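Local structure of CHAD domain protein (Streptomyces chartreusis, 6RN5) at residues 87-99 with 197-210. The protein probably binds polyphosphate through its all-helical CHAD domain and also binds copper ions, its cellular role being unknown. Sequence-based numbering, arbitrary orientation.
Sequences GMRPELAWVSGTL and AMGSSRFHAIADKV
R202 reaches from helix 201-213 across to W94 and E91 of helix 82-120, at the solvent-facing side of a helix-helix packing in the all-helical CHAD fold; the axes of the short helical segments come within 10.1 Å. Its CG lies anti to the backbone N (chi1 -162°) and the chain runs extended to NE, which carries the side chain flat along the indole. CB skirts the outer end of the six-membered ring near CH2 and CZ3. R202 CG passes 3.3 Å from E91 OE1, with W94 CZ3 also near. R202 CD sits over the face of the W94 six-membered ring, 3.6 Å from its centroid, a CH-pi contact. R202 NE gives a nearly straight hydrogen bond to the syn lone pair of E91 OE1 (2.8 Å, 169°), and R202 NH2 donates to E91 OE2 (2.9 Å), making a side-on, two-nitrogen salt bridge. The guanidinium lies flat on the indole, planes 11° apart, with CZ over the five-membered ring as a cation-pi pair and R202 NH1 above W94 CD1 (3.2 Å). With an alanine at W94, the R202 guanidinium would probably lose the surface that holds it flat, and A197 CB its neighbour CZ2. Deeper in, I206 is a knob among M88, E91, L92 and V95, its CD1 3.8 Å from M88 SD. F203 and V210 also pack on helix 21-42. One water donates to both E91 OE1 and R202 O, the latter at 2.6 Å.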
loop_
_atom_site.group_PDB
_atom_site.type_symbol
_atom_site.label_atom_id
_atom_site.label_comp_id
_atom_site.label_asym_id
_atom_site.label_seq_id
_atom_site.Cartn_x
_atom_site.Cartn_y
_atom_site.Cartn_z
ATOM N N GLY A 87 44.189 -8.129 -8.411
ATOM C CA GLY A 87 44.047 -8.060 -9.867
ATOM C C GLY A 87 42.796 -8.809 -10.380
ATOM O O GLY A 87 42.063 -8.278 -11.211
ATOM N N MET A 88 42.530 -10.006 -9.857
ATOM C CA MET A 88 41.397 -10.831 -10.331
ATOM C C MET A 88 40.031 -10.254 -9.988
ATOM O O MET A 88 39.133 -10.273 -10.825
ATOM C CB MET A 88 41.458 -12.234 -9.738
ATOM C CG MET A 88 42.696 -13.049 -10.082
ATOM S SD MET A 88 42.635 -13.556 -11.798
ATOM C CE MET A 88 41.433 -14.881 -11.763
ATOM N N ARG A 89 39.864 -9.739 -8.765
ATOM C CA ARG A 89 38.493 -9.493 -8.226
ATOM C C ARG A 89 37.663 -8.464 -8.995
ATOM O O ARG A 89 36.540 -8.765 -9.384
ATOM C CB ARG A 89 38.510 -9.105 -6.719
ATOM C CG ARG A 89 38.718 -10.265 -5.723
ATOM C CD ARG A 89 38.316 -9.871 -4.291
ATOM N NE ARG A 89 36.864 -10.042 -4.097
ATOM C CZ ARG A 89 35.960 -9.069 -3.881
ATOM N NH1 ARG A 89 36.314 -7.785 -3.804
ATOM N NH2 ARG A 89 34.668 -9.389 -3.738
ATOM N N PRO A 90 38.191 -7.245 -9.188
ATOM C CA PRO A 90 37.429 -6.255 -9.981
ATOM C C PRO A 90 37.190 -6.696 -11.423
ATOM O O PRO A 90 36.165 -6.365 -11.999
ATOM C CB PRO A 90 38.336 -5.019 -9.967
ATOM C CG PRO A 90 39.719 -5.561 -9.764
ATOM C CD PRO A 90 39.536 -6.734 -8.837
ATOM N N GLU A 91 38.108 -7.475 -11.989
ATOM C CA GLU A 91 37.936 -7.923 -13.359
ATOM C C GLU A 91 36.821 -8.918 -13.408
ATOM O O GLU A 91 35.951 -8.844 -14.255
ATOM C CB GLU A 91 39.226 -8.506 -13.892
ATOM C CG GLU A 91 40.285 -7.470 -14.150
ATOM C CD GLU A 91 39.753 -6.331 -15.014
ATOM O OE1 GLU A 91 39.675 -6.439 -16.261
ATOM O OE2 GLU A 91 39.385 -5.314 -14.438
ATOM N N LEU A 92 36.825 -9.846 -12.462
ATOM C CA LEU A 92 35.720 -10.767 -12.309
ATOM C C LEU A 92 34.390 -10.069 -12.016
ATOM O O LEU A 92 33.350 -10.487 -12.516
ATOM C CB LEU A 92 36.023 -11.748 -11.188
ATOM C CG LEU A 92 37.111 -12.777 -11.511
ATOM C CD1 LEU A 92 37.599 -13.465 -10.248
ATOM C CD2 LEU A 92 36.587 -13.782 -12.545
ATOM N N ALA A 93 34.436 -9.027 -11.195
ATOM C CA ALA A 93 33.241 -8.227 -10.905
ATOM C C ALA A 93 32.741 -7.528 -12.182
ATOM O O ALA A 93 31.525 -7.518 -12.490
ATOM C CB ALA A 93 33.553 -7.194 -9.830
ATOM N N TRP A 94 33.678 -6.937 -12.918
ATOM C CA TRP A 94 33.333 -6.367 -14.205
ATOM C C TRP A 94 32.655 -7.451 -15.089
ATOM O O TRP A 94 31.650 -7.208 -15.715
ATOM C CB TRP A 94 34.551 -5.730 -14.866
ATOM C CG TRP A 94 34.264 -5.323 -16.279
ATOM C CD1 TRP A 94 33.516 -4.256 -16.688
ATOM C CD2 TRP A 94 34.697 -5.993 -17.475
ATOM N NE1 TRP A 94 33.428 -4.243 -18.062
ATOM C CE2 TRP A 94 34.160 -5.284 -18.570
ATOM C CE3 TRP A 94 35.469 -7.128 -17.725
ATOM C CZ2 TRP A 94 34.386 -5.675 -19.901
ATOM C CZ3 TRP A 94 35.695 -7.514 -19.040
ATOM C CH2 TRP A 94 35.162 -6.796 -20.107
ATOM N N VAL A 95 33.159 -8.667 -15.090
ATOM C CA VAL A 95 32.566 -9.678 -15.948
ATOM C C VAL A 95 31.143 -10.022 -15.507
ATOM O O VAL A 95 30.218 -10.125 -16.347
ATOM C CB VAL A 95 33.397 -10.980 -15.966
ATOM C CG1 VAL A 95 32.605 -12.115 -16.623
ATOM C CG2 VAL A 95 34.746 -10.774 -16.662
ATOM N N SER A 96 30.972 -10.338 -14.220
ATOM C CA SER A 96 29.674 -10.853 -13.772
ATOM C C SER A 96 28.594 -9.749 -13.868
ATOM O O SER A 96 27.458 -10.037 -14.246
ATOM C CB SER A 96 29.759 -11.435 -12.366
ATOM O OG SER A 96 30.086 -10.399 -11.496
ATOM N N GLY A 97 28.971 -8.515 -13.568
ATOM C CA GLY A 97 28.061 -7.344 -13.713
ATOM C C GLY A 97 27.659 -7.039 -15.165
ATOM O O GLY A 97 26.493 -6.795 -15.465
ATOM N N THR A 98 28.625 -7.112 -16.084
ATOM C CA THR A 98 28.356 -6.866 -17.475
ATOM C C THR A 98 27.402 -7.892 -18.004
ATOM O O THR A 98 26.405 -7.555 -18.669
ATOM C CB THR A 98 29.615 -6.941 -18.302
ATOM O OG1 THR A 98 30.482 -5.880 -17.904
ATOM C CG2 THR A 98 29.262 -6.842 -19.789
ATOM N N LEU A 99 27.680 -9.140 -17.675
ATOM C CA LEU A 99 26.806 -10.264 -18.046
ATOM C C LEU A 99 25.423 -10.313 -17.330
ATOM O O LEU A 99 24.506 -10.974 -17.809
ATOM C CB LEU A 99 27.546 -11.577 -17.855
ATOM C CG LEU A 99 28.773 -11.815 -18.743
ATOM C CD1 LEU A 99 29.213 -13.242 -18.585
ATOM C CD2 LEU A 99 28.500 -11.562 -20.203
ATOM N N ALA A 197 31.768 -6.537 -24.835
ATOM C CA ALA A 197 32.688 -6.859 -23.709
ATOM C C ALA A 197 33.321 -8.224 -23.850
ATOM O O ALA A 197 34.515 -8.385 -23.608
ATOM C CB ALA A 197 31.945 -6.802 -22.405
ATOM N N MET A 198 32.514 -9.193 -24.264
ATOM C CA MET A 198 32.966 -10.548 -24.423
ATOM C C MET A 198 33.923 -10.766 -25.581
ATOM O O MET A 198 34.676 -11.733 -25.568
ATOM C CB MET A 198 31.787 -11.466 -24.606
ATOM C CG MET A 198 31.067 -11.629 -23.284
ATOM S SD MET A 198 29.993 -13.031 -23.375
ATOM C CE MET A 198 31.192 -14.361 -23.211
ATOM N N GLY A 199 33.888 -9.885 -26.572
ATOM C CA GLY A 199 34.898 -9.912 -27.637
ATOM C C GLY A 199 36.143 -9.071 -27.331
ATOM O O GLY A 199 37.055 -9.028 -28.140
ATOM N N SER A 200 36.217 -8.438 -26.162
ATOM C CA SER A 200 37.249 -7.424 -25.902
ATOM C C SER A 200 38.511 -8.026 -25.352
ATOM O O SER A 200 38.522 -9.149 -24.854
ATOM C CB SER A 200 36.766 -6.365 -24.880
ATOM O OG SER A 200 36.490 -6.958 -23.617
ATOM N N SER A 201 39.572 -7.239 -25.399
ATOM C CA SER A 201 40.842 -7.702 -24.955
ATOM C C SER A 201 40.824 -7.733 -23.415
ATOM O O SER A 201 41.431 -8.585 -22.806
ATOM C CB SER A 201 41.942 -6.826 -25.557
ATOM O OG SER A 201 41.969 -5.632 -24.839
ATOM N N ARG A 202 40.020 -6.886 -22.796
ATOM C CA ARG A 202 39.867 -6.929 -21.344
ATOM C C ARG A 202 39.298 -8.239 -20.895
ATOM O O ARG A 202 39.796 -8.857 -19.977
ATOM C CB ARG A 202 38.933 -5.843 -20.867
ATOM C CG ARG A 202 39.088 -5.582 -19.380
ATOM C CD ARG A 202 38.038 -4.590 -18.923
ATOM N NE ARG A 202 37.975 -4.507 -17.480
ATOM C CZ ARG A 202 37.166 -3.705 -16.783
ATOM N NH1 ARG A 202 36.316 -2.884 -17.385
ATOM N NH2 ARG A 202 37.215 -3.724 -15.460
ATOM N N PHE A 203 38.240 -8.666 -21.553
ATOM C CA PHE A 203 37.663 -9.924 -21.226
ATOM C C PHE A 203 38.601 -11.088 -21.456
ATOM O O PHE A 203 38.657 -12.001 -20.656
ATOM C CB PHE A 203 36.421 -10.172 -22.044
ATOM C CG PHE A 203 35.740 -11.458 -21.702
ATOM C CD1 PHE A 203 34.815 -11.512 -20.678
ATOM C CD2 PHE A 203 36.013 -12.596 -22.389
ATOM C CE1 PHE A 203 34.187 -12.707 -20.342
ATOM C CE2 PHE A 203 35.373 -13.790 -22.073
ATOM C CZ PHE A 203 34.468 -13.840 -21.044
ATOM N N HIS A 204 39.268 -11.099 -22.590
ATOM C CA HIS A 204 40.210 -12.165 -22.904
ATOM C C HIS A 204 41.312 -12.313 -21.838
ATOM O O HIS A 204 41.686 -13.418 -21.483
ATOM C CB HIS A 204 40.812 -11.879 -24.281
ATOM C CG HIS A 204 41.944 -12.768 -24.655
ATOM N ND1 HIS A 204 41.758 -14.068 -25.102
ATOM C CD2 HIS A 204 43.286 -12.543 -24.672
ATOM C CE1 HIS A 204 42.938 -14.600 -25.376
ATOM N NE2 HIS A 204 43.875 -13.686 -25.149
ATOM N N ALA A 205 41.819 -11.196 -21.323
ATOM C CA ALA A 205 42.895 -11.250 -20.357
ATOM C C ALA A 205 42.387 -11.923 -19.076
ATOM O O ALA A 205 43.076 -12.783 -18.520
ATOM C CB ALA A 205 43.391 -9.841 -20.038
ATOM N N ILE A 206 41.191 -11.523 -18.609
ATOM C CA ILE A 206 40.695 -12.085 -17.376
ATOM C C ILE A 206 40.308 -13.538 -17.605
ATOM O O ILE A 206 40.617 -14.367 -16.772
ATOM C CB ILE A 206 39.572 -11.274 -16.702
ATOM C CG1 ILE A 206 39.111 -11.961 -15.419
ATOM C CG2 ILE A 206 38.368 -11.112 -17.619
ATOM C CD1 ILE A 206 40.188 -12.120 -14.360
ATOM N N ALA A 207 39.743 -13.868 -18.769
ATOM C CA ALA A 207 39.428 -15.261 -19.072
ATOM C C ALA A 207 40.671 -16.149 -19.113
ATOM O O ALA A 207 40.641 -17.280 -18.672
ATOM C CB ALA A 207 38.685 -15.355 -20.393
ATOM N N ASP A 208 41.761 -15.616 -19.664
ATOM C CA ASP A 208 43.063 -16.294 -19.695
ATOM C C ASP A 208 43.540 -16.639 -18.280
ATOM O O ASP A 208 44.052 -17.720 -18.031
ATOM C CB ASP A 208 44.130 -15.406 -20.384
ATOM C CG ASP A 208 44.267 -15.663 -21.900
ATOM O OD1 ASP A 208 43.648 -16.635 -22.413
ATOM O OD2 ASP A 208 45.007 -14.871 -22.577
ATOM N N LYS A 209 43.352 -15.719 -17.351
ATOM C CA LYS A 209 43.742 -15.984 -15.956
ATOM C C LYS A 209 42.886 -17.031 -15.327
ATOM O O LYS A 209 43.389 -17.892 -14.604
ATOM C CB LYS A 209 43.722 -14.710 -15.154
ATOM C CG LYS A 209 44.786 -13.788 -15.676
ATOM C CD LYS A 209 44.946 -12.565 -14.818
ATOM C CE LYS A 209 45.731 -11.540 -15.618
ATOM N NZ LYS A 209 46.057 -10.340 -14.807
ATOM N N VAL A 210 41.593 -17.017 -15.641
ATOM C CA VAL A 210 40.733 -18.102 -15.179
ATOM C C VAL A 210 41.201 -19.436 -15.744
ATOM O O VAL A 210 41.238 -20.459 -15.031
ATOM C CB VAL A 210 39.258 -17.830 -15.507
ATOM C CG1 VAL A 210 38.389 -19.019 -15.162
ATOM C CG2 VAL A 210 38.803 -16.592 -14.730
HETATM O O HOH W 1 40.919 -8.028 -17.808
#